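Local coordinates for quinonprotein alcohol dehydrogenase-like protein (Bacteroides thetaiotaomicron VPI-5482, PDB 4R5O) that is of unknown function but binds calcium ions and joins an immunoglobulin-like beta-sandwich domain to a seven-bladed beta-propeller of the YVTN repeat family, at residues F105-D109 with G110-F114; Y168-A172 with K173-Y177; R206-L210 with K211-N215; S229-N233 with G234-S238; E292-N296 with G297-V301. All coordinates share one frame; numbering follows the deposited sequence.

Interaction 1 of 5, residues F105-D109 with G110-F114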
# COMPACT_ATOMS: atom_id res chain seq x y z
N PHE A 105 -6.54 3.07 -1.37
CA PHE A 105 -6.08 1.69 -1.16
C PHE A 105 -5.88 1.49 0.33
O PHE A 105 -5.71 2.46 1.05
CB PHE A 105 -4.79 1.34 -1.94
CG PHE A 105 -4.79 1.53 -3.45
CD1 PHE A 105 -5.38 0.58 -4.29
CD2 PHE A 105 -4.14 2.62 -4.03
CE1 PHE A 105 -5.35 0.75 -5.68
CE2 PHE A 105 -4.10 2.78 -5.42
CZ PHE A 105 -4.70 1.84 -6.23
N TYR A 106 -5.99 0.28 0.81
CA TYR A 106 -5.72 0.00 2.21
C TYR A 106 -5.08 -1.36 2.25
O TYR A 106 -5.52 -2.29 1.57
CB TYR A 106 -6.96 0.13 3.14
CG TYR A 106 -8.11 -0.83 2.90
CD1 TYR A 106 -9.13 -0.52 2.00
CD2 TYR A 106 -8.24 -2.00 3.64
CE1 TYR A 106 -10.20 -1.39 1.79
CE2 TYR A 106 -9.30 -2.88 3.44
CZ TYR A 106 -10.28 -2.56 2.52
OH TYR A 106 -11.33 -3.41 2.30
N VAL A 107 -3.94 -1.44 2.94
CA VAL A 107 -3.15 -2.64 3.08
C VAL A 107 -3.70 -3.39 4.30
O VAL A 107 -3.60 -2.91 5.42
CB VAL A 107 -1.63 -2.30 3.18
CG1 VAL A 107 -0.78 -3.57 3.32
CG2 VAL A 107 -1.19 -1.49 1.97
N ALA A 108 -4.34 -4.52 4.05
CA ALA A 108 -4.96 -5.41 5.04
C ALA A 108 -4.96 -6.82 4.49
O ALA A 108 -5.09 -7.00 3.29
CB ALA A 108 -6.38 -4.95 5.38
N ASP A 109 -4.73 -7.81 5.36
CA ASP A 109 -4.59 -9.25 5.10
C ASP A 109 -3.53 -9.47 4.01
O ASP A 109 -3.71 -10.28 3.11
CB ASP A 109 -5.94 -9.94 4.74
CG ASP A 109 -6.00 -11.46 5.02
OD1 ASP A 109 -5.22 -11.96 5.87
OD2 ASP A 109 -6.89 -12.12 4.46
N GLY A 110 -2.42 -8.75 4.16
CA GLY A 110 -1.23 -8.86 3.33
C GLY A 110 -1.37 -8.59 1.86
O GLY A 110 -0.66 -9.20 1.07
N THR A 111 -2.24 -7.65 1.48
CA THR A 111 -2.45 -7.29 0.06
C THR A 111 -3.05 -5.88 -0.07
O THR A 111 -3.44 -5.28 0.93
CB THR A 111 -3.38 -8.33 -0.65
OG1 THR A 111 -3.55 -7.95 -2.02
CG2 THR A 111 -4.74 -8.50 0.02
N PHE A 112 -3.14 -5.39 -1.31
CA PHE A 112 -3.76 -4.10 -1.61
C PHE A 112 -5.25 -4.27 -1.85
O PHE A 112 -5.64 -5.01 -2.75
CB PHE A 112 -3.12 -3.40 -2.81
CG PHE A 112 -1.69 -2.95 -2.64
CD1 PHE A 112 -1.39 -1.70 -2.13
CD2 PHE A 112 -0.64 -3.75 -3.08
CE1 PHE A 112 -0.06 -1.27 -2.03
CE2 PHE A 112 0.69 -3.32 -2.96
CZ PHE A 112 0.97 -2.09 -2.43
N ASN A 113 -6.06 -3.58 -1.04
CA ASN A 113 -7.53 -3.55 -1.10
C ASN A 113 -7.99 -2.13 -1.45
O ASN A 113 -7.34 -1.17 -1.02
CB ASN A 113 -8.12 -4.01 0.22
CG ASN A 113 -7.49 -5.25 0.79
OD1 ASN A 113 -7.84 -6.37 0.43
ND2 ASN A 113 -6.55 -5.08 1.70
N PHE A 114 -9.08 -1.97 -2.22
CA PHE A 114 -9.50 -0.62 -2.58
C PHE A 114 -10.90 -0.31 -2.07
O PHE A 114 -11.82 -1.10 -2.28
CB PHE A 114 -9.46 -0.39 -4.10
CG PHE A 114 -9.84 1.02 -4.52
CD1 PHE A 114 -8.93 2.07 -4.40
CD2 PHE A 114 -11.08 1.28 -5.11
CE1 PHE A 114 -9.27 3.35 -4.85
CE2 PHE A 114 -11.43 2.58 -5.51
CZ PHE A 114 -10.52 3.61 -5.37
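Y106 and N113 form a hydrogen-bonded antiparallel pair in this tight hairpin: Y106 N gives to N113 O at 2.7 Å, and N113 N returns a bond to Y106 O at 3.0 Å. The N113 amide adds two more. Its ND2 reaches A108 O at 2.9 Å, with the acceptor lying in the amide plane, and also Y106 O at 3.0 Å, which it meets from the face of that carbonyl opposite to N113 N. With CG anti to its carbonyl carbon (chi1 -46°), N113 turns ND2 back along the neighbouring strand, so one amide nitrogen bridges two carbonyls and is held in rotation; OD1 goes to D125 N. The A108–T111 backbone bonds at the type I' turn are weak. In a CH-pi contact, N113 CB sits over a face of the Y106 ring, 3.6 Å from its centroid and 15° off the normal, and the amide is inclined 31° to that ring. The opposite side of the hairpin is apolar: F114 turns its edge toward the face of F105, centroids 5.5 Å apart, while V107 CG2 lies alongside F112 CD1. F105 and F114 also meet F100, and F112 meets F153. On one side F114 makes backbone hydrogen bonds with Y123 of strand 121-123; on the other F105 does so with L424 of strand 422-424, consistent with closure of the propeller ring by the C-terminal strand.

Interaction 2 of 5, residues Y168-A172 with K173-Y177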
# COMPACT_ATOMS: atom_id res chain seq x y z
N TYR A 168 9.58 -4.63 -3.33
CA TYR A 168 8.66 -4.65 -4.47
C TYR A 168 8.36 -3.25 -4.99
O TYR A 168 8.19 -2.33 -4.20
CB TYR A 168 7.34 -5.31 -4.05
CG TYR A 168 7.45 -6.76 -3.62
CD1 TYR A 168 7.88 -7.10 -2.34
CD2 TYR A 168 7.00 -7.80 -4.44
CE1 TYR A 168 7.97 -8.43 -1.93
CE2 TYR A 168 7.09 -9.13 -4.05
CZ TYR A 168 7.57 -9.44 -2.79
OH TYR A 168 7.61 -10.76 -2.41
N ILE A 169 8.29 -3.10 -6.33
CA ILE A 169 7.88 -1.87 -7.00
C ILE A 169 6.56 -2.19 -7.69
O ILE A 169 6.48 -3.09 -8.54
CB ILE A 169 8.90 -1.23 -7.97
CG1 ILE A 169 10.32 -1.16 -7.38
CG2 ILE A 169 8.38 0.15 -8.48
CD1 ILE A 169 11.36 -0.73 -8.39
N VAL A 170 5.51 -1.47 -7.26
CA VAL A 170 4.13 -1.57 -7.73
C VAL A 170 3.74 -0.21 -8.26
O VAL A 170 3.99 0.78 -7.58
CB VAL A 170 3.18 -2.08 -6.58
CG1 VAL A 170 1.71 -2.08 -7.01
CG2 VAL A 170 3.61 -3.46 -6.07
N ASP A 171 3.17 -0.13 -9.48
CA ASP A 171 2.70 1.14 -10.02
C ASP A 171 1.54 1.68 -9.13
O ASP A 171 0.62 0.92 -8.80
CB ASP A 171 2.28 1.00 -11.49
CG ASP A 171 1.86 2.31 -12.10
OD1 ASP A 171 2.67 3.27 -12.08
OD2 ASP A 171 0.72 2.40 -12.58
N ALA A 172 1.63 2.95 -8.70
CA ALA A 172 0.65 3.51 -7.77
C ALA A 172 -0.72 3.75 -8.41
O ALA A 172 -1.71 3.52 -7.73
CB ALA A 172 1.15 4.81 -7.18
N LYS A 173 -0.79 4.15 -9.68
CA LYS A 173 -2.06 4.43 -10.36
C LYS A 173 -2.81 3.14 -10.73
O LYS A 173 -4.04 3.06 -10.54
CB LYS A 173 -1.83 5.28 -11.64
CG LYS A 173 -3.13 5.82 -12.23
CD LYS A 173 -2.96 6.71 -13.47
CE LYS A 173 -4.24 7.43 -13.87
NZ LYS A 173 -4.76 8.35 -12.79
N THR A 174 -2.10 2.15 -11.28
CA THR A 174 -2.71 0.93 -11.80
C THR A 174 -2.66 -0.25 -10.85
O THR A 174 -3.50 -1.15 -10.99
CB THR A 174 -2.02 0.51 -13.08
OG1 THR A 174 -0.62 0.35 -12.81
CG2 THR A 174 -2.23 1.50 -14.21
N LEU A 175 -1.68 -0.30 -9.93
CA LEU A 175 -1.45 -1.39 -8.96
C LEU A 175 -0.76 -2.57 -9.67
O LEU A 175 -0.68 -3.68 -9.15
CB LEU A 175 -2.77 -1.83 -8.27
CG LEU A 175 -2.69 -2.27 -6.83
CD1 LEU A 175 -2.12 -1.14 -5.92
CD2 LEU A 175 -4.03 -2.67 -6.35
N TYR A 176 -0.20 -2.31 -10.86
CA TYR A 176 0.54 -3.28 -11.65
C TYR A 176 1.90 -3.49 -11.04
O TYR A 176 2.59 -2.51 -10.71
CB TYR A 176 0.67 -2.84 -13.13
CG TYR A 176 -0.60 -2.74 -13.97
CD1 TYR A 176 -1.84 -3.08 -13.45
CD2 TYR A 176 -0.54 -2.32 -15.30
CE1 TYR A 176 -3.00 -2.98 -14.22
CE2 TYR A 176 -1.70 -2.25 -16.09
CZ TYR A 176 -2.93 -2.59 -15.54
OH TYR A 176 -4.07 -2.53 -16.31
N TYR A 177 2.30 -4.75 -10.90
CA TYR A 177 3.60 -5.16 -10.45
C TYR A 177 4.65 -4.71 -11.46
O TYR A 177 4.43 -4.88 -12.66
CB TYR A 177 3.61 -6.69 -10.23
CG TYR A 177 4.98 -7.31 -10.04
CD1 TYR A 177 5.57 -7.38 -8.78
CD2 TYR A 177 5.68 -7.83 -11.12
CE1 TYR A 177 6.83 -7.96 -8.60
CE2 TYR A 177 6.94 -8.38 -10.96
CZ TYR A 177 7.51 -8.46 -9.70
OH TYR A 177 8.76 -9.04 -9.58
O HOH W 1 1.79 5.69 -11.41
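Y168 and Y177 meet ring edge to ring edge, CD2 of Y168 lying 4.2 Å from CE1 of Y177; their hydroxyls go elsewhere, to R164 and S180. Next along the strand, V170 lays CG1 against L175, 4.1 Å from CD1, and forms a non-hydrogen-bonded pair with Y177. D171 N gives a nearly straight bond to Y176 O (2.7 Å), and D171 O accepts from L175 N from above the carbonyl plane. With CG anti to the backbone N (chi1 -177°), the D171 carboxylate swings over the turn, where OD2 takes both T174 OG1, at 2.5 Å, and T174 N, at 3.1 Å, the latter from above its plane; OD1 accepts from a water. With an alanine here, both T174 donors would probably lose their shared acceptor and the turn would be freer to shift. T174 OG1 in turn accepts weakly from Y176 N, and T174 CB sits over the Y176 ring, which makes a cation-pi contact with R74 of the sandwich domain. This D-x-x-T turn, joining the third and fourth strands of a blade, resembles those of YVTN-type propeller repeats.

Interaction 3 of 5, residues R206-L210 with K211-N215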
# COMPACT_ATOMS: atom_id res chain seq x y z
N ARG A 206 21.35 -0.08 4.30
CA ARG A 206 21.54 -0.57 2.94
C ARG A 206 21.02 0.43 1.95
O ARG A 206 19.90 0.91 2.13
CB ARG A 206 20.84 -1.92 2.71
CG ARG A 206 21.27 -3.01 3.64
CD ARG A 206 20.20 -4.06 3.60
NE ARG A 206 20.51 -5.20 4.46
CZ ARG A 206 21.11 -6.30 4.03
NH1 ARG A 206 21.50 -6.40 2.75
NH2 ARG A 206 21.35 -7.30 4.86
N ARG A 207 21.80 0.74 0.91
CA ARG A 207 21.33 1.59 -0.19
C ARG A 207 20.77 0.70 -1.23
O ARG A 207 21.43 -0.26 -1.59
CB ARG A 207 22.44 2.50 -0.75
CG ARG A 207 21.95 3.42 -1.89
CD ARG A 207 23.05 4.27 -2.48
NE ARG A 207 24.13 3.47 -3.07
CZ ARG A 207 25.33 3.29 -2.51
NH1 ARG A 207 25.64 3.90 -1.36
NH2 ARG A 207 26.23 2.54 -3.11
N ILE A 208 19.58 0.98 -1.72
CA ILE A 208 18.98 0.18 -2.79
C ILE A 208 18.80 1.09 -4.04
O ILE A 208 18.40 2.25 -3.91
CB ILE A 208 17.64 -0.53 -2.34
CG1 ILE A 208 17.10 -1.48 -3.47
CG2 ILE A 208 16.57 0.46 -1.81
CD1 ILE A 208 16.20 -2.59 -3.01
N ASP A 209 19.17 0.57 -5.22
CA ASP A 209 18.97 1.26 -6.51
C ASP A 209 17.54 0.98 -6.92
O ASP A 209 17.16 -0.18 -7.04
CB ASP A 209 20.01 0.78 -7.55
CG ASP A 209 19.97 1.48 -8.89
OD1 ASP A 209 18.90 1.46 -9.55
OD2 ASP A 209 21.03 1.95 -9.34
N LEU A 210 16.71 2.01 -7.08
CA LEU A 210 15.28 1.83 -7.37
C LEU A 210 15.00 1.37 -8.84
O LEU A 210 13.84 1.11 -9.17
CB LEU A 210 14.50 3.13 -7.07
CG LEU A 210 14.54 3.58 -5.60
CD1 LEU A 210 13.79 4.86 -5.39
CD2 LEU A 210 14.01 2.52 -4.66
N LYS A 211 16.05 1.17 -9.67
CA LYS A 211 15.88 0.68 -11.04
C LYS A 211 16.36 -0.77 -11.13
O LYS A 211 15.56 -1.67 -11.46
CB LYS A 211 16.60 1.57 -12.07
CG LYS A 211 16.35 3.10 -11.91
CD LYS A 211 14.87 3.56 -11.98
CE LYS A 211 14.72 5.06 -11.77
NZ LYS A 211 13.30 5.48 -11.74
N SER A 212 17.65 -1.03 -10.78
CA SER A 212 18.24 -2.38 -10.84
C SER A 212 17.84 -3.25 -9.64
O SER A 212 17.84 -4.47 -9.76
CB SER A 212 19.76 -2.31 -10.90
OG SER A 212 20.29 -1.69 -9.75
N LEU A 213 17.57 -2.62 -8.49
CA LEU A 213 17.17 -3.19 -7.20
C LEU A 213 18.38 -3.90 -6.53
O LEU A 213 18.19 -4.69 -5.60
CB LEU A 213 15.94 -4.12 -7.29
CG LEU A 213 14.63 -3.46 -7.76
CD1 LEU A 213 13.47 -4.39 -7.58
CD2 LEU A 213 14.33 -2.21 -6.94
N ASN A 214 19.62 -3.53 -6.92
CA ASN A 214 20.81 -3.99 -6.22
C ASN A 214 20.93 -3.18 -4.95
O ASN A 214 20.53 -2.02 -4.95
CB ASN A 214 22.07 -3.89 -7.09
CG ASN A 214 22.17 -4.96 -8.18
OD1 ASN A 214 21.86 -6.16 -7.98
ND2 ASN A 214 22.71 -4.57 -9.32
N ASN A 215 21.42 -3.80 -3.87
CA ASN A 215 21.59 -3.10 -2.60
C ASN A 215 23.03 -3.25 -2.13
O ASN A 215 23.70 -4.21 -2.46
CB ASN A 215 20.60 -3.56 -1.50
CG ASN A 215 20.88 -4.90 -0.90
OD1 ASN A 215 21.55 -5.02 0.15
ND2 ASN A 215 20.34 -5.92 -1.52
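K211 N donates to D209 OD1 at 2.9 Å, approaching nearly in line with the C-O bond, and so opens an Asx turn; the lysine's aliphatic CB and CG lie beside the same oxygen, and its chain then bends away toward E195. S212 N is the second donor to D209 OD1, at 3.0 Å, but arrives from above the carboxylate plane, 52° out of it. Two backbone N-H groups thus grip one oxygen, which is brought over them because D209 keeps CG trans to its own N (chi1 -176°). With a leucine in its place, both amides would probably be left without this acceptor and the turn would lose its internal brace. S212 OG faces the D209 carboxylate at 3.3 Å from CG without bonding to it; instead it accepts a weak bond from N214 N. L213, at a positive phi, gives its N weakly to D209 O, and its CD2 comes within 4.4 Å of I208 CD1. N214 O receives the nearly straight bond from D209 N (2.9 Å). N215 forms a non-hydrogen-bonded pair with I208 and lies alongside R206, pointing the same way: R206 NH1 gives to N215 OD1 at 2.9 Å, the oxygen sitting in the guanidinium plane at its edge while the two planes stand 55° apart. The other terminal nitrogen, NH2, forms a salt bridge with D203. A D-x-x-S turn of this kind, between the third and fourth strands of an antiparallel blade, recalls the D-x-x-T/S turns of YVTN-type repeats.

Interaction 4 of 5, residues S229-N233 with G234-S238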
# COMPACT_ATOMS: atom_id res chain seq x y z
N SER A 229 11.45 7.73 9.01
CA SER A 229 12.45 8.63 8.44
C SER A 229 11.79 9.62 7.49
O SER A 229 10.60 9.49 7.20
CB SER A 229 13.55 7.83 7.73
OG SER A 229 13.02 6.97 6.75
N ILE A 230 12.54 10.64 7.05
CA ILE A 230 12.10 11.69 6.13
C ILE A 230 13.32 12.34 5.53
O ILE A 230 14.40 12.32 6.14
CB ILE A 230 11.18 12.74 6.84
CG1 ILE A 230 10.30 13.51 5.82
CG2 ILE A 230 11.96 13.66 7.80
CD1 ILE A 230 9.21 14.39 6.36
N ILE A 231 13.18 12.89 4.31
CA ILE A 231 14.23 13.67 3.67
C ILE A 231 13.93 15.12 3.99
O ILE A 231 12.80 15.57 3.79
CB ILE A 231 14.41 13.40 2.15
CG1 ILE A 231 14.49 11.90 1.80
CG2 ILE A 231 15.58 14.19 1.56
CD1 ILE A 231 15.54 11.09 2.46
N TYR A 232 14.93 15.84 4.50
CA TYR A 232 14.77 17.24 4.85
C TYR A 232 16.09 17.94 4.74
O TYR A 232 17.05 17.55 5.41
CB TYR A 232 14.20 17.35 6.28
CG TYR A 232 13.85 18.74 6.75
CD1 TYR A 232 13.02 19.57 5.99
CD2 TYR A 232 14.19 19.17 8.03
CE1 TYR A 232 12.63 20.82 6.44
CE2 TYR A 232 13.77 20.41 8.51
CZ TYR A 232 12.98 21.23 7.71
OH TYR A 232 12.49 22.44 8.17
N ASN A 233 16.14 18.99 3.87
CA ASN A 233 17.31 19.83 3.63
C ASN A 233 18.59 19.00 3.46
O ASN A 233 19.58 19.22 4.19
CB ASN A 233 17.52 20.84 4.75
CG ASN A 233 16.83 22.14 4.49
OD1 ASN A 233 15.59 22.27 4.61
ND2 ASN A 233 17.62 23.12 4.08
N GLY A 234 18.56 18.08 2.50
CA GLY A 234 19.69 17.24 2.15
C GLY A 234 20.08 16.19 3.16
O GLY A 234 21.11 15.53 2.99
N LYS A 235 19.22 15.99 4.20
CA LYS A 235 19.47 15.02 5.26
C LYS A 235 18.36 13.99 5.38
O LYS A 235 17.22 14.26 5.02
CB LYS A 235 19.63 15.71 6.64
CG LYS A 235 20.68 16.83 6.75
CD LYS A 235 22.10 16.37 6.50
CE LYS A 235 23.05 17.55 6.54
NZ LYS A 235 24.47 17.12 6.38
N VAL A 236 18.70 12.83 5.94
CA VAL A 236 17.76 11.79 6.31
C VAL A 236 17.56 11.85 7.83
O VAL A 236 18.49 11.53 8.57
CB VAL A 236 18.18 10.37 5.86
CG1 VAL A 236 17.15 9.32 6.30
CG2 VAL A 236 18.42 10.31 4.36
N LEU A 237 16.38 12.27 8.29
CA LEU A 237 16.05 12.28 9.73
C LEU A 237 15.54 10.91 10.10
O LEU A 237 14.73 10.39 9.36
CB LEU A 237 15.01 13.37 10.04
CG LEU A 237 15.50 14.78 9.86
CD1 LEU A 237 14.35 15.77 9.78
CD2 LEU A 237 16.44 15.16 10.98
N SER A 238 16.02 10.30 11.20
CA SER A 238 15.53 8.97 11.55
C SER A 238 15.07 8.84 13.03
O SER A 238 15.60 9.48 13.94
CB SER A 238 16.60 7.92 11.28
OG SER A 238 17.69 8.05 12.17
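The Y232 ring is touched obliquely by L237, whose CD1 comes 3.8 Å from CD2, and over one face, offset toward the rim, lies the side-chain OD1 of its neighbour N233. Its hydroxyl is bound beyond the hairpin, by I303 O and N287 ND2. L237 CD1 also meets I230 CG2 at 3.8 Å, these two side chains lying alongside and pointing the same way, so the leucine branch fills the angle between I230 and Y232. It gets there with CG anti to its carbonyl carbon (chi1 -67°). V288 of the adjoining blade packs against all three. Through the other face of the sheet I231 crosses V236 at a slant, CD1 to CG2 3.5 Å, where both touch V253 of helix 253-258. The backbones are zipped by two hydrogen-bonded pairs. I230 N gives to L237 O at 3.2 Å. In return, L237 N gives to I230 O at 2.9 Å. Nearer the turn, Y232 N gives to K235 O in the carbonyl plane, whereas K235 N reaches Y232 O from above its plane. K235 sends NZ to D252, a calcium-binding residue. N233 and G234, both at positive phi, make the two corners of a type I' turn, an Asn-Gly pair classic for two-residue beta hairpins; here it links the first two strands of a propeller blade.

Interaction 5 of 5, residues E292-N296 with G297-V301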
# COMPACT_ATOMS: atom_id res chain seq x y z
N GLU A 292 8.78 14.40 20.92
CA GLU A 292 9.81 14.12 21.90
C GLU A 292 9.12 13.55 23.11
O GLU A 292 8.02 14.01 23.47
CB GLU A 292 10.62 15.38 22.22
CG GLU A 292 11.73 15.17 23.23
CD GLU A 292 12.58 16.38 23.51
OE1 GLU A 292 12.00 17.47 23.70
OE2 GLU A 292 13.82 16.22 23.61
N SER A 293 9.72 12.54 23.72
CA SER A 293 9.15 11.89 24.90
C SER A 293 9.45 12.74 26.13
O SER A 293 10.57 13.19 26.31
CB SER A 293 9.67 10.46 25.03
OG SER A 293 9.27 9.68 23.91
N ALA A 294 8.40 13.07 26.90
CA ALA A 294 8.45 13.87 28.13
C ALA A 294 7.79 13.10 29.29
O ALA A 294 7.06 12.13 29.05
CB ALA A 294 7.79 15.24 27.92
N ASP A 295 8.07 13.51 30.54
CA ASP A 295 7.58 12.85 31.75
C ASP A 295 6.05 12.84 31.84
O ASP A 295 5.46 11.77 32.00
CB ASP A 295 8.15 13.52 33.02
CG ASP A 295 9.66 13.43 33.23
OD1 ASP A 295 10.27 12.45 32.76
OD2 ASP A 295 10.21 14.28 33.98
N ASN A 296 5.42 14.03 31.71
CA ASN A 296 3.98 14.21 31.88
C ASN A 296 3.27 14.57 30.55
O ASN A 296 2.28 15.31 30.55
CB ASN A 296 3.72 15.30 32.94
CG ASN A 296 4.57 16.56 32.81
OD1 ASN A 296 5.45 16.68 31.93
ND2 ASN A 296 4.37 17.50 33.72
N GLY A 297 3.74 13.97 29.46
CA GLY A 297 3.18 14.19 28.14
C GLY A 297 4.21 13.98 27.05
O GLY A 297 4.95 13.00 27.09
N CYS A 298 4.22 14.86 26.05
CA CYS A 298 5.16 14.83 24.92
C CYS A 298 5.40 16.24 24.45
O CYS A 298 4.66 17.13 24.85
CB CYS A 298 4.65 13.93 23.79
SG CYS A 298 3.15 14.53 22.95
N ASN A 299 6.41 16.46 23.60
CA ASN A 299 6.66 17.76 23.00
C ASN A 299 6.56 17.69 21.49
O ASN A 299 7.20 16.82 20.89
CB ASN A 299 8.04 18.29 23.38
CG ASN A 299 8.28 18.40 24.86
OD1 ASN A 299 7.54 19.04 25.60
ND2 ASN A 299 9.39 17.83 25.28
N ILE A 300 5.75 18.56 20.87
CA ILE A 300 5.66 18.69 19.41
C ILE A 300 6.88 19.48 18.99
O ILE A 300 7.02 20.65 19.38
CB ILE A 300 4.33 19.30 18.92
CG1 ILE A 300 3.12 18.54 19.51
CG2 ILE A 300 4.30 19.37 17.39
CD1 ILE A 300 1.79 19.19 19.32
N VAL A 301 7.81 18.83 18.29
CA VAL A 301 9.07 19.47 17.93
C VAL A 301 9.04 19.93 16.47
O VAL A 301 8.84 19.13 15.57
CB VAL A 301 10.28 18.54 18.20
CG1 VAL A 301 11.59 19.21 17.78
CG2 VAL A 301 10.34 18.14 19.67
O HOH W 2 5.94 10.86 26.01
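E292 and N299 are joined by three hydrogen bonds, two of backbone and one of side chains. As a hydrogen-bonded antiparallel pair they exchange E292 N to N299 O, 2.9 Å and in the carbonyl plane, and N299 N to E292 O, also 2.9 Å. On one face of the sheet the two side chains run alongside in the same direction, and N299 ND2 gives to E292 OE1 at 3.1 Å, meeting it on the anti side and 34° out of the carboxylate plane. The fit is skewed, with the amide and carboxylate planes 69° apart. The glutamate is fully stretched, CG anti to the backbone N (chi1 -179°), which carries its carboxylate alongside the N299 amide, where further partners also meet it: OE1 shares a salt bridge with K311, and OE2 takes the N-H of I273. That positive neighbour probably favours the charged form of E292. Apolar contact is slight. V301 CG2 touches E292 CB at 3.8 Å, and A294 CB lies against the G297 carbonyl, 3.7 Å from G297 O. Toward the turn the pairing slackens: A294 N to G297 O is a weak bond, and a water donates to G297 O at 2.6 Å while weakly accepting from A294 N. G297 has backbone angles at which a CB would press on the carbonyl O of N296, so glycine suits the exit from the turn. D295 and N296 make the bend of a short beta hairpin that links the second and third strands of a four-stranded antiparallel propeller blade.

In the fold
All five contacts are local turns of the propeller, in series along the chain; none nests in or crosses another. After the N-terminal sandwich domain, interaction 1 turns strand 103-108 into 111-116 in the blade completed by the C-terminal strand 422-424. Interactions 2 and 3 close the equivalent third-to-fourth-strand loops of the next two blades. Interaction 1 packs on interaction 2 through F105 and F112 against L175, and interaction 2 on interaction 3 through I169 against L210 and L213, giving continuous contact across three neighbouring blades. Interaction 4 turns the first two strands of the fourth blade; interaction 5, about 9 Å away at nearest atoms, turns the middle strands of the fifth.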